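Local coordinates for sortase (Actinomyces oris, PDB 2XWG), which is the catalytic domain of a membrane-bound class C sortase that probably joins fimbrial subunits covalently through an acyl-thioester intermediate, at residues L75-E80 with V147-T152; V101-V106 with F172-L177; V112-Y117 with T158-L163; L166-V171 with V185-V190; T209-T214 with R222-G227. One frame throughout, in Å; residues are numbered along the deposited sequence.

Contact 1: L75-E80 with V147-T152. With CA (calcium ion), chain F.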
# COMPACT_ATOMS: atom_id res chain seq x y z
N LEU A 75 -9.45 -2.36 9.31
CA LEU A 75 -10.31 -1.18 9.36
C LEU A 75 -9.93 -0.15 8.28
O LEU A 75 -8.79 -0.14 7.81
CB LEU A 75 -10.22 -0.55 10.76
CG LEU A 75 -10.85 -1.27 11.97
CD1 LEU A 75 -12.23 -0.70 12.34
CD2 LEU A 75 -10.94 -2.79 11.79
N ASP A 76 -10.87 0.71 7.88
CA ASP A 76 -10.57 1.79 6.94
C ASP A 76 -9.32 2.60 7.33
O ASP A 76 -9.11 2.92 8.51
CB ASP A 76 -11.78 2.72 6.81
CG ASP A 76 -11.58 3.83 5.78
OD1 ASP A 76 -11.47 3.55 4.55
OD2 ASP A 76 -11.57 5.00 6.20
N PRO A 77 -8.47 2.93 6.35
CA PRO A 77 -7.27 3.72 6.64
C PRO A 77 -7.56 5.08 7.29
O PRO A 77 -6.71 5.58 8.01
CB PRO A 77 -6.63 3.92 5.25
CG PRO A 77 -7.12 2.74 4.45
CD PRO A 77 -8.53 2.52 4.93
N TRP A 78 -8.74 5.64 7.04
CA TRP A 78 -9.07 6.98 7.52
C TRP A 78 -9.91 7.01 8.79
O TRP A 78 -10.27 8.08 9.27
CB TRP A 78 -9.76 7.79 6.42
CG TRP A 78 -8.84 8.10 5.27
CD1 TRP A 78 -8.12 9.25 5.07
CD2 TRP A 78 -8.53 7.24 4.17
NE1 TRP A 78 -7.39 9.16 3.91
CE2 TRP A 78 -7.62 7.94 3.34
CE3 TRP A 78 -8.93 5.96 3.80
CZ2 TRP A 78 -7.12 7.40 2.16
CZ3 TRP A 78 -8.42 5.42 2.62
CH2 TRP A 78 -7.53 6.14 1.82
N LEU A 79 -10.24 5.84 9.32
CA LEU A 79 -10.94 5.77 10.59
C LEU A 79 -10.09 6.47 11.63
O LEU A 79 -10.45 7.53 12.17
CB LEU A 79 -11.13 4.31 11.01
CG LEU A 79 -12.00 4.17 12.26
CD1 LEU A 79 -13.46 4.42 11.85
CD2 LEU A 79 -11.85 2.81 12.92
N GLU A 80 -8.95 5.85 11.90
CA GLU A 80 -7.99 6.35 12.87
C GLU A 80 -7.01 7.35 12.23
O GLU A 80 -6.53 7.15 11.12
CB GLU A 80 -7.24 5.17 13.49
CG GLU A 80 -6.34 5.56 14.65
CD GLU A 80 -7.01 6.58 15.57
OE1 GLU A 80 -8.28 6.64 15.57
OE2 GLU A 80 -6.27 7.32 16.27
N VAL A 147 -1.40 -3.24 0.81
CA VAL A 147 -2.37 -2.17 0.59
C VAL A 147 -1.72 -0.81 0.80
O VAL A 147 -1.25 -0.52 1.90
CB VAL A 147 -3.53 -2.31 1.55
CG1 VAL A 147 -4.42 -1.08 1.47
CG2 VAL A 147 -4.33 -3.55 1.21
N LEU A 148 -1.68 0.00 -0.26
CA LEU A 148 -1.01 1.31 -0.21
C LEU A 148 -2.04 2.42 -0.29
O LEU A 148 -2.88 2.43 -1.20
CB LEU A 148 -0.00 1.45 -1.36
CG LEU A 148 1.01 0.33 -1.48
CD1 LEU A 148 1.98 0.68 -2.52
CD2 LEU A 148 1.72 0.13 -0.16
N THR A 149 -1.94 3.36 0.66
CA THR A 149 -2.96 4.37 0.93
C THR A 149 -2.51 5.78 0.56
O THR A 149 -1.37 6.15 0.85
CB THR A 149 -3.23 4.40 2.43
OG1 THR A 149 -3.35 3.06 2.92
CG2 THR A 149 -4.50 5.12 2.70
N GLY A 150 -3.40 6.57 -0.05
CA GLY A 150 -3.06 7.92 -0.47
C GLY A 150 -4.28 8.83 -0.56
O GLY A 150 -5.31 8.42 -1.04
N HIS A 151 -4.14 10.07 -0.11
CA HIS A 151 -5.21 11.05 -0.12
C HIS A 151 -5.71 11.32 -1.51
O HIS A 151 -5.00 11.13 -2.49
CB HIS A 151 -4.73 12.38 0.45
CG HIS A 151 -4.72 12.45 1.95
ND1 HIS A 151 -5.72 11.94 2.73
CD2 HIS A 151 -3.82 13.01 2.81
CE1 HIS A 151 -5.46 12.16 4.01
NE2 HIS A 151 -4.31 12.81 4.08
N THR A 152 -6.97 11.74 -1.59
CA THR A 152 -7.49 12.52 -2.70
C THR A 152 -7.99 13.80 -2.06
O THR A 152 -8.64 13.75 -0.99
CB THR A 152 -8.69 11.83 -3.36
OG1 THR A 152 -8.24 10.75 -4.19
CG2 THR A 152 -9.41 12.79 -4.23
CA CA F . -5.04 5.33 9.90
O HOH W 1 -7.03 3.43 10.57
O HOH W 2 -3.59 4.78 12.29

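Contact 2: V101-V106 with F172-L177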
# COMPACT_ATOMS: atom_id res chain seq x y z
N VAL A 101 12.32 5.85 4.13
CA VAL A 101 11.32 5.47 3.15
C VAL A 101 11.22 3.95 3.05
O VAL A 101 12.21 3.30 2.80
CB VAL A 101 11.70 6.02 1.79
CG1 VAL A 101 10.81 5.47 0.72
CG2 VAL A 101 11.64 7.54 1.82
N MET A 102 10.04 3.39 3.26
CA MET A 102 9.89 1.94 3.16
C MET A 102 10.04 1.45 1.71
O MET A 102 10.71 0.44 1.43
CB MET A 102 8.56 1.51 3.78
CG MET A 102 7.98 0.23 3.21
SD MET A 102 6.42 -0.28 3.97
CE MET A 102 6.58 0.30 5.64
N ALA A 103 9.45 2.18 0.77
CA ALA A 103 9.47 1.80 -0.65
C ALA A 103 9.04 2.98 -1.51
O ALA A 103 8.70 4.05 -1.00
CB ALA A 103 8.56 0.61 -0.89
N ARG A 104 9.05 2.78 -2.82
CA ARG A 104 8.65 3.83 -3.75
C ARG A 104 7.68 3.30 -4.78
O ARG A 104 7.84 2.17 -5.24
CB ARG A 104 9.85 4.36 -4.51
CG ARG A 104 10.75 5.17 -3.69
CD ARG A 104 11.32 6.25 -4.53
NE ARG A 104 11.32 7.48 -3.75
CZ ARG A 104 10.52 8.53 -3.95
NH1 ARG A 104 9.63 8.55 -4.96
NH2 ARG A 104 10.65 9.59 -3.14
N ILE A 105 6.71 4.13 -5.20
CA ILE A 105 5.77 3.70 -6.22
C ILE A 105 5.72 4.69 -7.34
O ILE A 105 5.74 5.89 -7.11
CB ILE A 105 4.35 3.58 -5.66
CG1 ILE A 105 3.39 3.13 -6.77
CG2 ILE A 105 3.89 4.90 -5.07
CD1 ILE A 105 2.10 2.64 -6.22
N VAL A 106 5.66 4.18 -8.56
CA VAL A 106 5.56 5.03 -9.73
C VAL A 106 4.44 4.48 -10.59
O VAL A 106 4.43 3.28 -10.91
CB VAL A 106 6.87 5.11 -10.55
CG1 VAL A 106 7.32 3.75 -10.92
CG2 VAL A 106 6.66 5.93 -11.82
N PHE A 172 1.74 -0.33 -12.77
CA PHE A 172 2.56 0.38 -11.78
C PHE A 172 3.70 -0.46 -11.24
O PHE A 172 3.69 -1.69 -11.38
CB PHE A 172 1.75 0.97 -10.61
CG PHE A 172 0.97 -0.03 -9.81
CD1 PHE A 172 -0.35 -0.33 -10.15
CD2 PHE A 172 1.51 -0.61 -8.70
CE1 PHE A 172 -1.10 -1.22 -9.41
CE2 PHE A 172 0.79 -1.51 -7.94
CZ PHE A 172 -0.53 -1.83 -8.30
N TYR A 173 4.69 0.21 -10.64
CA TYR A 173 5.90 -0.44 -10.17
C TYR A 173 6.16 -0.07 -8.75
O TYR A 173 6.11 1.09 -8.40
CB TYR A 173 7.09 0.03 -10.97
CG TYR A 173 6.98 -0.20 -12.44
CD1 TYR A 173 7.43 -1.38 -13.01
CD2 TYR A 173 6.43 0.76 -13.27
CE1 TYR A 173 7.35 -1.59 -14.37
CE2 TYR A 173 6.36 0.56 -14.64
CZ TYR A 173 6.83 -0.62 -15.18
OH TYR A 173 6.75 -0.83 -16.54
N VAL A 174 6.49 -1.05 -7.92
CA VAL A 174 6.83 -0.81 -6.53
C VAL A 174 8.29 -1.23 -6.27
O VAL A 174 8.58 -2.42 -6.24
CB VAL A 174 5.87 -1.57 -5.62
CG1 VAL A 174 6.20 -1.32 -4.15
CG2 VAL A 174 4.43 -1.19 -5.93
N SER A 175 9.19 -0.26 -6.11
CA SER A 175 10.60 -0.55 -5.79
C SER A 175 10.93 -0.51 -4.30
O SER A 175 10.55 0.42 -3.60
CB SER A 175 11.53 0.41 -6.53
OG SER A 175 11.40 0.20 -7.92
N SER A 176 11.63 -1.53 -3.82
CA SER A 176 12.11 -1.56 -2.44
C SER A 176 13.20 -2.61 -2.30
O SER A 176 13.21 -3.59 -3.03
CB SER A 176 10.99 -1.90 -1.46
OG SER A 176 10.59 -3.25 -1.64
N LEU A 177 14.11 -2.39 -1.35
CA LEU A 177 15.17 -3.36 -1.08
C LEU A 177 15.80 -3.91 -2.37
O LEU A 177 15.81 -5.11 -2.61
CB LEU A 177 14.61 -4.48 -0.20
CG LEU A 177 14.50 -4.24 1.31
CD1 LEU A 177 14.62 -2.77 1.66
CD2 LEU A 177 13.22 -4.82 1.84
O HOH W 3 9.49 1.83 -8.22

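Contact 3: V112-Y117 with T158-L163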
# COMPACT_ATOMS: atom_id res chain seq x y z
N VAL A 112 2.32 9.66 -11.03
CA VAL A 112 2.54 9.49 -9.61
C VAL A 112 3.91 8.87 -9.38
O VAL A 112 4.19 7.78 -9.89
CB VAL A 112 1.54 8.55 -8.99
CG1 VAL A 112 2.11 7.99 -7.71
CG2 VAL A 112 0.22 9.29 -8.73
N SER A 113 4.75 9.58 -8.63
CA SER A 113 6.06 9.10 -8.19
C SER A 113 6.25 9.49 -6.74
O SER A 113 6.61 10.62 -6.45
CB SER A 113 7.17 9.76 -9.01
OG SER A 113 8.42 9.33 -8.53
N LEU A 114 6.00 8.55 -5.82
CA LEU A 114 5.90 8.87 -4.39
C LEU A 114 6.62 7.84 -3.50
O LEU A 114 6.71 6.67 -3.86
CB LEU A 114 4.43 8.92 -3.97
CG LEU A 114 3.55 10.01 -4.56
CD1 LEU A 114 2.07 9.71 -4.28
CD2 LEU A 114 3.94 11.36 -3.98
N PRO A 115 7.12 8.29 -2.32
CA PRO A 115 7.68 7.44 -1.28
C PRO A 115 6.57 6.80 -0.48
O PRO A 115 5.49 7.39 -0.41
CB PRO A 115 8.39 8.45 -0.38
CG PRO A 115 7.60 9.67 -0.52
CD PRO A 115 7.26 9.71 -1.97
N ILE A 116 6.84 5.64 0.10
CA ILE A 116 5.88 4.88 0.91
C ILE A 116 6.44 4.78 2.32
O ILE A 116 7.61 4.46 2.51
CB ILE A 116 5.73 3.48 0.35
CG1 ILE A 116 5.13 3.54 -1.04
CG2 ILE A 116 4.88 2.64 1.24
CD1 ILE A 116 5.16 2.24 -1.79
N TYR A 117 5.61 5.06 3.32
CA TYR A 117 6.04 5.02 4.70
C TYR A 117 5.17 4.06 5.49
O TYR A 117 4.05 3.72 5.06
CB TYR A 117 5.92 6.40 5.35
CG TYR A 117 6.74 7.48 4.70
CD1 TYR A 117 8.10 7.58 4.93
CD2 TYR A 117 6.16 8.42 3.85
CE1 TYR A 117 8.86 8.58 4.35
CE2 TYR A 117 6.91 9.42 3.26
CZ TYR A 117 8.27 9.49 3.52
OH TYR A 117 9.04 10.48 2.93
N THR A 158 -0.85 16.53 -4.52
CA THR A 158 -1.73 15.74 -5.37
C THR A 158 -1.94 14.31 -4.86
O THR A 158 -3.05 13.76 -4.98
CB THR A 158 -1.17 15.67 -6.80
OG1 THR A 158 -0.94 16.99 -7.30
CG2 THR A 158 -2.13 14.98 -7.71
N MET A 159 -0.89 13.71 -4.30
CA MET A 159 -0.96 12.33 -3.81
C MET A 159 -1.64 11.43 -4.81
O MET A 159 -1.14 11.29 -5.93
CB MET A 159 -1.64 12.25 -2.45
CG MET A 159 -0.89 13.01 -1.36
SD MET A 159 0.88 12.62 -1.37
CE MET A 159 1.42 13.51 0.08
N PHE A 160 -2.78 10.83 -4.43
CA PHE A 160 -3.49 9.84 -5.28
C PHE A 160 -4.76 10.42 -5.95
O PHE A 160 -5.71 9.68 -6.28
CB PHE A 160 -3.91 8.62 -4.45
CG PHE A 160 -2.85 7.54 -4.32
CD1 PHE A 160 -1.63 7.66 -4.96
CD2 PHE A 160 -3.09 6.41 -3.57
CE1 PHE A 160 -0.69 6.67 -4.87
CE2 PHE A 160 -2.14 5.41 -3.46
CZ PHE A 160 -0.94 5.54 -4.12
N ASP A 161 -4.78 11.74 -6.13
CA ASP A 161 -5.95 12.40 -6.69
C ASP A 161 -6.41 11.69 -7.95
O ASP A 161 -7.62 11.43 -8.17
CB ASP A 161 -5.63 13.86 -7.04
CG ASP A 161 -5.75 14.78 -5.86
OD1 ASP A 161 -6.21 14.33 -4.80
OD2 ASP A 161 -5.39 15.97 -6.01
N ASN A 162 -5.46 11.35 -8.80
CA ASN A 162 -5.80 10.86 -10.11
C ASN A 162 -5.85 9.35 -10.22
O ASN A 162 -5.73 8.79 -11.30
CB ASN A 162 -4.87 11.47 -11.14
CG ASN A 162 -4.88 12.97 -11.05
OD1 ASN A 162 -5.95 13.60 -10.97
ND2 ASN A 162 -3.68 13.56 -11.02
N LEU A 163 -6.03 8.69 -9.08
CA LEU A 163 -6.21 7.25 -9.12
C LEU A 163 -7.41 6.91 -10.01
O LEU A 163 -7.40 5.89 -10.69
CB LEU A 163 -6.40 6.70 -7.70
CG LEU A 163 -5.71 5.36 -7.42
CD1 LEU A 163 -4.25 5.50 -7.74
CD2 LEU A 163 -5.90 4.93 -5.98

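Contact 4: L166-V171 with V185-V190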
# COMPACT_ATOMS: atom_id res chain seq x y z
N LEU A 166 -7.01 5.58 -13.77
CA LEU A 166 -6.48 4.27 -14.07
C LEU A 166 -7.58 3.36 -14.61
O LEU A 166 -8.72 3.46 -14.18
CB LEU A 166 -5.88 3.65 -12.80
CG LEU A 166 -4.53 4.20 -12.29
CD1 LEU A 166 -4.02 3.31 -11.18
CD2 LEU A 166 -3.54 4.24 -13.39
N LYS A 167 -7.22 2.47 -15.55
CA LYS A 167 -8.10 1.36 -15.93
C LYS A 167 -7.33 0.03 -16.01
O LYS A 167 -6.10 0.00 -15.84
CB LYS A 167 -8.86 1.66 -17.24
CG LYS A 167 -8.00 1.75 -18.50
CD LYS A 167 -7.52 3.17 -18.78
CE LYS A 167 -8.68 4.14 -19.05
NZ LYS A 167 -9.44 3.87 -20.32
N LYS A 168 -8.05 -1.06 -16.24
CA LYS A 168 -7.41 -2.39 -16.27
C LYS A 168 -6.29 -2.44 -17.33
O LYS A 168 -6.38 -1.78 -18.36
CB LYS A 168 -8.45 -3.51 -16.47
CG LYS A 168 -9.47 -3.63 -15.31
CD LYS A 168 -10.57 -4.68 -15.56
CE LYS A 168 -11.84 -4.33 -14.74
NZ LYS A 168 -12.48 -5.50 -14.06
N GLY A 169 -5.24 -3.19 -17.06
CA GLY A 169 -4.09 -3.23 -17.95
C GLY A 169 -3.10 -2.09 -17.76
O GLY A 169 -1.98 -2.11 -18.31
N ASP A 170 -3.50 -1.07 -17.00
CA ASP A 170 -2.55 -0.04 -16.59
C ASP A 170 -1.53 -0.65 -15.63
O ASP A 170 -1.79 -1.61 -14.91
CB ASP A 170 -3.25 1.19 -15.99
CG ASP A 170 -3.66 2.21 -17.05
OD1 ASP A 170 -3.03 2.21 -18.14
OD2 ASP A 170 -4.60 3.01 -16.81
N VAL A 171 -0.35 -0.06 -15.63
CA VAL A 171 0.79 -0.66 -14.98
C VAL A 171 1.31 0.25 -13.89
O VAL A 171 1.25 1.46 -14.04
CB VAL A 171 1.86 -0.90 -16.04
CG1 VAL A 171 3.20 -0.44 -15.57
CG2 VAL A 171 1.87 -2.36 -16.45
N VAL A 185 -2.90 -3.59 -13.40
CA VAL A 185 -4.21 -3.36 -12.79
C VAL A 185 -5.25 -4.33 -13.36
O VAL A 185 -5.45 -4.40 -14.57
CB VAL A 185 -4.70 -1.93 -13.04
CG1 VAL A 185 -6.12 -1.74 -12.52
CG2 VAL A 185 -3.75 -0.94 -12.41
N ASN A 186 -5.92 -5.07 -12.49
CA ASN A 186 -6.90 -6.02 -12.98
C ASN A 186 -8.21 -6.01 -12.20
O ASN A 186 -9.01 -6.94 -12.31
CB ASN A 186 -6.32 -7.43 -13.03
CG ASN A 186 -6.16 -8.05 -11.66
OD1 ASN A 186 -6.65 -7.51 -10.65
ND2 ASN A 186 -5.50 -9.20 -11.61
N ASP A 187 -8.43 -4.96 -11.41
CA ASP A 187 -9.69 -4.82 -10.69
C ASP A 187 -9.85 -3.42 -10.12
O ASP A 187 -9.01 -2.95 -9.35
CB ASP A 187 -9.80 -5.89 -9.59
CG ASP A 187 -11.24 -6.08 -9.09
OD1 ASP A 187 -12.21 -5.66 -9.78
OD2 ASP A 187 -11.39 -6.69 -7.99
N ILE A 188 -10.93 -2.76 -10.50
CA ILE A 188 -11.23 -1.42 -10.00
C ILE A 188 -12.65 -1.44 -9.45
O ILE A 188 -13.52 -2.10 -10.00
CB ILE A 188 -11.08 -0.38 -11.10
CG1 ILE A 188 -9.72 -0.58 -11.78
CG2 ILE A 188 -11.23 1.02 -10.52
CD1 ILE A 188 -9.29 0.55 -12.68
N THR A 189 -12.86 -0.71 -8.37
CA THR A 189 -14.02 -0.96 -7.52
C THR A 189 -14.23 0.17 -6.53
O THR A 189 -13.30 0.53 -5.81
CB THR A 189 -13.79 -2.23 -6.70
OG1 THR A 189 -13.91 -3.38 -7.55
CG2 THR A 189 -14.81 -2.32 -5.58
N VAL A 190 -15.44 0.73 -6.49
CA VAL A 190 -15.77 1.74 -5.49
C VAL A 190 -16.46 1.01 -4.37
O VAL A 190 -16.93 -0.09 -4.57
CB VAL A 190 -16.64 2.84 -6.08
CG1 VAL A 190 -17.21 3.72 -4.99
CG2 VAL A 190 -15.81 3.66 -7.05

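Contact 5: T209-T214 with R222-G227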
# COMPACT_ATOMS: atom_id res chain seq x y z
N THR A 209 -3.00 -3.35 -3.67
CA THR A 209 -4.11 -2.43 -3.86
C THR A 209 -3.77 -0.99 -3.47
O THR A 209 -3.31 -0.72 -2.35
CB THR A 209 -5.34 -2.86 -3.04
OG1 THR A 209 -5.71 -4.19 -3.42
CG2 THR A 209 -6.51 -1.93 -3.30
N LEU A 210 -3.99 -0.07 -4.41
CA LEU A 210 -3.92 1.35 -4.15
C LEU A 210 -5.30 1.85 -3.70
O LEU A 210 -6.28 1.76 -4.44
CB LEU A 210 -3.52 2.07 -5.43
CG LEU A 210 -2.34 1.42 -6.16
CD1 LEU A 210 -2.03 2.14 -7.45
CD2 LEU A 210 -1.09 1.38 -5.29
N ILE A 211 -5.40 2.39 -2.49
CA ILE A 211 -6.70 2.87 -2.07
C ILE A 211 -6.71 4.37 -1.80
O ILE A 211 -5.81 4.88 -1.18
CB ILE A 211 -7.17 2.14 -0.81
CG1 ILE A 211 -8.54 2.64 -0.38
CG2 ILE A 211 -6.17 2.32 0.30
CD1 ILE A 211 -9.16 1.81 0.74
N THR A 212 -7.75 5.06 -2.28
CA THR A 212 -7.92 6.47 -1.97
C THR A 212 -9.38 6.77 -1.62
O THR A 212 -10.24 5.88 -1.66
CB THR A 212 -7.51 7.33 -3.16
OG1 THR A 212 -7.56 8.71 -2.78
CG2 THR A 212 -8.45 7.12 -4.28
N CYS A 213 -9.67 8.01 -1.24
CA CYS A 213 -11.04 8.41 -0.97
C CYS A 213 -11.71 8.90 -2.22
O CYS A 213 -11.04 9.37 -3.15
CB CYS A 213 -11.07 9.49 0.09
SG CYS A 213 -10.61 8.80 1.63
N THR A 214 -13.03 8.80 -2.26
CA THR A 214 -13.81 9.20 -3.43
C THR A 214 -15.27 9.40 -3.04
O THR A 214 -15.76 8.73 -2.12
CB THR A 214 -13.71 8.17 -4.56
OG1 THR A 214 -13.89 8.83 -5.82
CG2 THR A 214 -14.73 7.07 -4.38
N ARG A 222 -14.57 4.71 -1.05
CA ARG A 222 -13.16 4.42 -1.27
C ARG A 222 -12.96 3.85 -2.66
O ARG A 222 -13.68 2.97 -3.06
CB ARG A 222 -12.67 3.36 -0.30
CG ARG A 222 -12.83 3.73 1.13
CD ARG A 222 -12.26 5.09 1.41
NE ARG A 222 -12.42 5.39 2.83
CZ ARG A 222 -13.11 6.42 3.30
NH1 ARG A 222 -13.70 7.26 2.45
NH2 ARG A 222 -13.19 6.62 4.61
N LEU A 223 -11.95 4.33 -3.38
CA LEU A 223 -11.64 3.74 -4.67
C LEU A 223 -10.47 2.75 -4.52
O LEU A 223 -9.43 3.11 -3.99
CB LEU A 223 -11.33 4.84 -5.68
CG LEU A 223 -10.58 4.37 -6.92
CD1 LEU A 223 -11.56 3.65 -7.81
CD2 LEU A 223 -9.98 5.56 -7.65
N LEU A 224 -10.67 1.51 -4.96
CA LEU A 224 -9.67 0.45 -4.79
C LEU A 224 -9.22 0.00 -6.14
O LEU A 224 -9.99 -0.59 -6.87
CB LEU A 224 -10.23 -0.78 -4.07
CG LEU A 224 -10.99 -0.74 -2.74
CD1 LEU A 224 -10.69 -1.98 -1.93
CD2 LEU A 224 -10.67 0.46 -1.89
N VAL A 225 -7.96 0.27 -6.46
CA VAL A 225 -7.35 -0.21 -7.68
C VAL A 225 -6.40 -1.34 -7.29
O VAL A 225 -5.47 -1.14 -6.51
CB VAL A 225 -6.57 0.91 -8.37
CG1 VAL A 225 -5.60 0.34 -9.43
CG2 VAL A 225 -7.52 1.93 -8.98
N THR A 226 -6.65 -2.54 -7.81
CA THR A 226 -5.84 -3.68 -7.45
C THR A 226 -4.98 -4.06 -8.64
O THR A 226 -5.47 -4.11 -9.77
CB THR A 226 -6.72 -4.90 -7.05
OG1 THR A 226 -7.59 -4.55 -5.96
CG2 THR A 226 -5.85 -6.09 -6.66
N GLY A 227 -3.70 -4.30 -8.39
CA GLY A 227 -2.82 -4.78 -9.45
C GLY A 227 -2.30 -6.16 -9.08
O GLY A 227 -2.22 -6.49 -7.89

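Contact 1: L75-E80 with V147-T152
Trp78 and Thr149 extend toward each other from opposite directions, so that the six-membered end of the indole meets the threonine methyl, with Thr149 CG2 only 3.3 Å from Trp78 CH2. With OG1 beside the backbone N (chi1 -45°) and weakly bonded to the carbonyl of Gly130, Thr149 CG2 is left anti to that N and meets the indole. The same methyl receives Pro77 CB at 3.5 Å, and that proline carbon also sits over one face of the indole near its rim. Along the edge of the indole, Gly150 O lies close to the ring plane, 3.8 Å from Trp78 CZ2, and beyond it Trp78 NE1 comes within 3.5 Å of His151 ND1. The imidazole and the five-membered ring meet rim to rim, their planes at 43°. Asp76 OD2 accepts from Trp78 N at 3.0 Å in an Asx turn, while OD1 forms a salt bridge with Arg222. A calcium ion, also bound by Thr120, ties down the loop through Pro77 O (2.5 Å) and Glu80 O (2.6 Å). An alanine at Trp78 would remove the indole and is likely to leave the Thr149 methyl without its aromatic partner and His151 without the indole rim beside it, opening a gap next to Cys213. The Asp-Pro-Trp sequence laid over the predicted catalytic His151 and Cys213 is characteristic of the class C sortase lid.

Contact 2: V101-V106 with F172-L177
Arg104 and Ser175 form one hydrogen-bonded pair, and Val106 and Tyr173 the next, in the antiparallel pairing that joins the first and last strands of the sortase beta-barrel. Both partners in each pair give and receive. Arg104 N donates to Ser175 O at 2.9 Å and Ser175 N returns a bond to Arg104 O; further along, Val106 N reaches Tyr173 O at 3.1 Å and is matched by Tyr173 N to Val106 O. Between these pairs, Ile105 and Val174 form a non-hydrogen-bonded pair whose backbone polar groups turn outward, Ile105 to Leu114 and Val174 to Leu181. Some of the same carbonyls also take CA-H...O contacts, such as Ile105 CA to Tyr173 O at 3.4 Å. Met102 and Ala103 both face Ile116 in a classic beta bulge, where the strand begins. The serine hydroxyls find their main partners outside the pairing: Ser175 OG bonds to Thr180, and also to a water that makes a weak bond to Arg104 O, while the buried Ser176 OG is satisfied by Pro138 O. On the face carrying Ile105, the CD1 methyl of that residue meets Phe172 CD2 at 4.1 Å. On the other face Val106 and Tyr173 lie side by side: Val106 CG1, placed between the backbone N and carbonyl carbon (chi1 55°), rests 3.7 Å from Tyr173 CB.

Contact 3: V112-Y117 with T158-L163
Val112 starts the strand that packs against the turn at Met159 and Phe160, a mostly apolar contact, without hydrogen bonds across it, between a strand of the sortase beta-barrel and a type II' beta turn in the loop that follows the predicted active-site His151. Its two methyls divide the work. CG2 lies 3.7 Å from Met159 O, whereas CG1, anti to the backbone N (chi1 158°), comes to the edge of the Phe160 ring, close to its plane and 4.2 Å from CE1. Two residues on, Leu114 points the same way and uses both of its methyls. CD1 touches both the turn backbone and the aromatic ring, 3.9 Å from Met159 O and 4.1 Å from Phe160 CE1. Met159 CB points away from the strand, yet its bent side chain leaves SD within 4.2 Å of Leu114 CD2. Beyond Leu114 the strand turns to its sheet neighbours, Tyr117 pairing with Val129. The turn runs from Thr158 to Asp161, closed by Asp161 N to Thr158 O at 2.9 Å, with Met159 at a positive phi of 46°. Phe160 is further enclosed by Val129, Leu210 and Thr212, and its backbone N probably bonds to His151 O. Over one face of the Phe160 ring, displaced toward the rim, stands the CD1 methyl of Leu163.

Contact 4: L166-V171 with V185-V190
A chi1 of 174° spreads the two methyls of Val185 beneath the turn at Lys167-Asp170, CG2 at 3.2 Å from Asp170 O and CG1 at 3.7 Å from Lys167 O. Ile188 is extended at its outer torsion (chi2 -167°), which carries CD1 to within 3.3 Å of Leu166 O. The backbones are joined more firmly: Val185 N gives a nearly straight bond to Asp170 O (2.7 Å), and Gly169 N donates to Val185 O (2.8 Å). Inside the turn, Asp170 OD2 receives Lys167 N at 3.0 Å. Lys168 lays its aliphatic chain along Asn186, its NZ near Asp187 but beyond a salt bridge. Leu166 CD1 lies 4.4 Å from Val185 CG2. A glycine in place of Val185 would remove both methyls and would probably leave a gap between strand and turn and Leu166 without a methyl partner. Asn186 and Asp187 form a classic beta bulge opposite Thr226. The type II beta turn, with Gly169 at positive phi, leads into strand 171-176 and continues its hairpin pairing with strand 179-191.

Contact 5: T209-T214 with R222-G227
Cys213 SG sits over one face of the Arg222 guanidinium, toward its rim, 3.5 Å from NH1. The arginine bends at chi2 (-51°) to bring that flat group beneath the sulfur, and its CB passes 4.0 Å from Ile211 CD1. On the same face of the sheet Ile211 and Leu224 lie side by side, CD1 against CD2, and at the far end Thr209 OG1 and Thr226 OG1 share a hydrogen bond of 3.2 Å, Thr209 also bonding to His145. The other face carries Thr212 CG2 against Leu223 CB at 3.9 Å. Holding all this in register are two hydrogen-bonded antiparallel pairs: Leu210 N to Val225 O at 2.8 Å with its return bond, and Leu223 N to Thr212 O at 2.9 Å with its own. Farther out, Thr212 OG1 bonds to Thr152 and Gly150 O, linking the hairpin to the segment that carries His151, while the salt bridge to Asp76 holds Arg222 NE and Asn219 O weakly receives NH1. A predicted acyl-thioester cysteine beside an arginine fits the His-Cys-Arg arrangement of sortases; with NE engaged from the lid segment, the guanidinium is probably held fixed beside the sulfur.

Overall arrangement
Contacts 1, 2 and 5 are buried, whereas contacts 3 and 4 are only partly so, contact 4 lying farthest from the centre of the chain. Contacts 2 and 5 are antiparallel strand pairs of one sheet, their centres about 17 Å apart, and depend on backbone hydrogen bonds; Ile105 and Phe172 meet Leu210 between them. Contact 4 adjoins contact 5 through the bonds of Asn186 and Asp187 to Thr226, but mixes backbone bonds with methyl packing at a solvent-facing turn. Contact 3 has no hydrogen bond across it and rests on methyls packed against a ring, a thioether and a carbonyl. Contact 1, with its calcium ion and rings, meets contact 5 at the predicted active site through a salt bridge and a bond between hydroxyls.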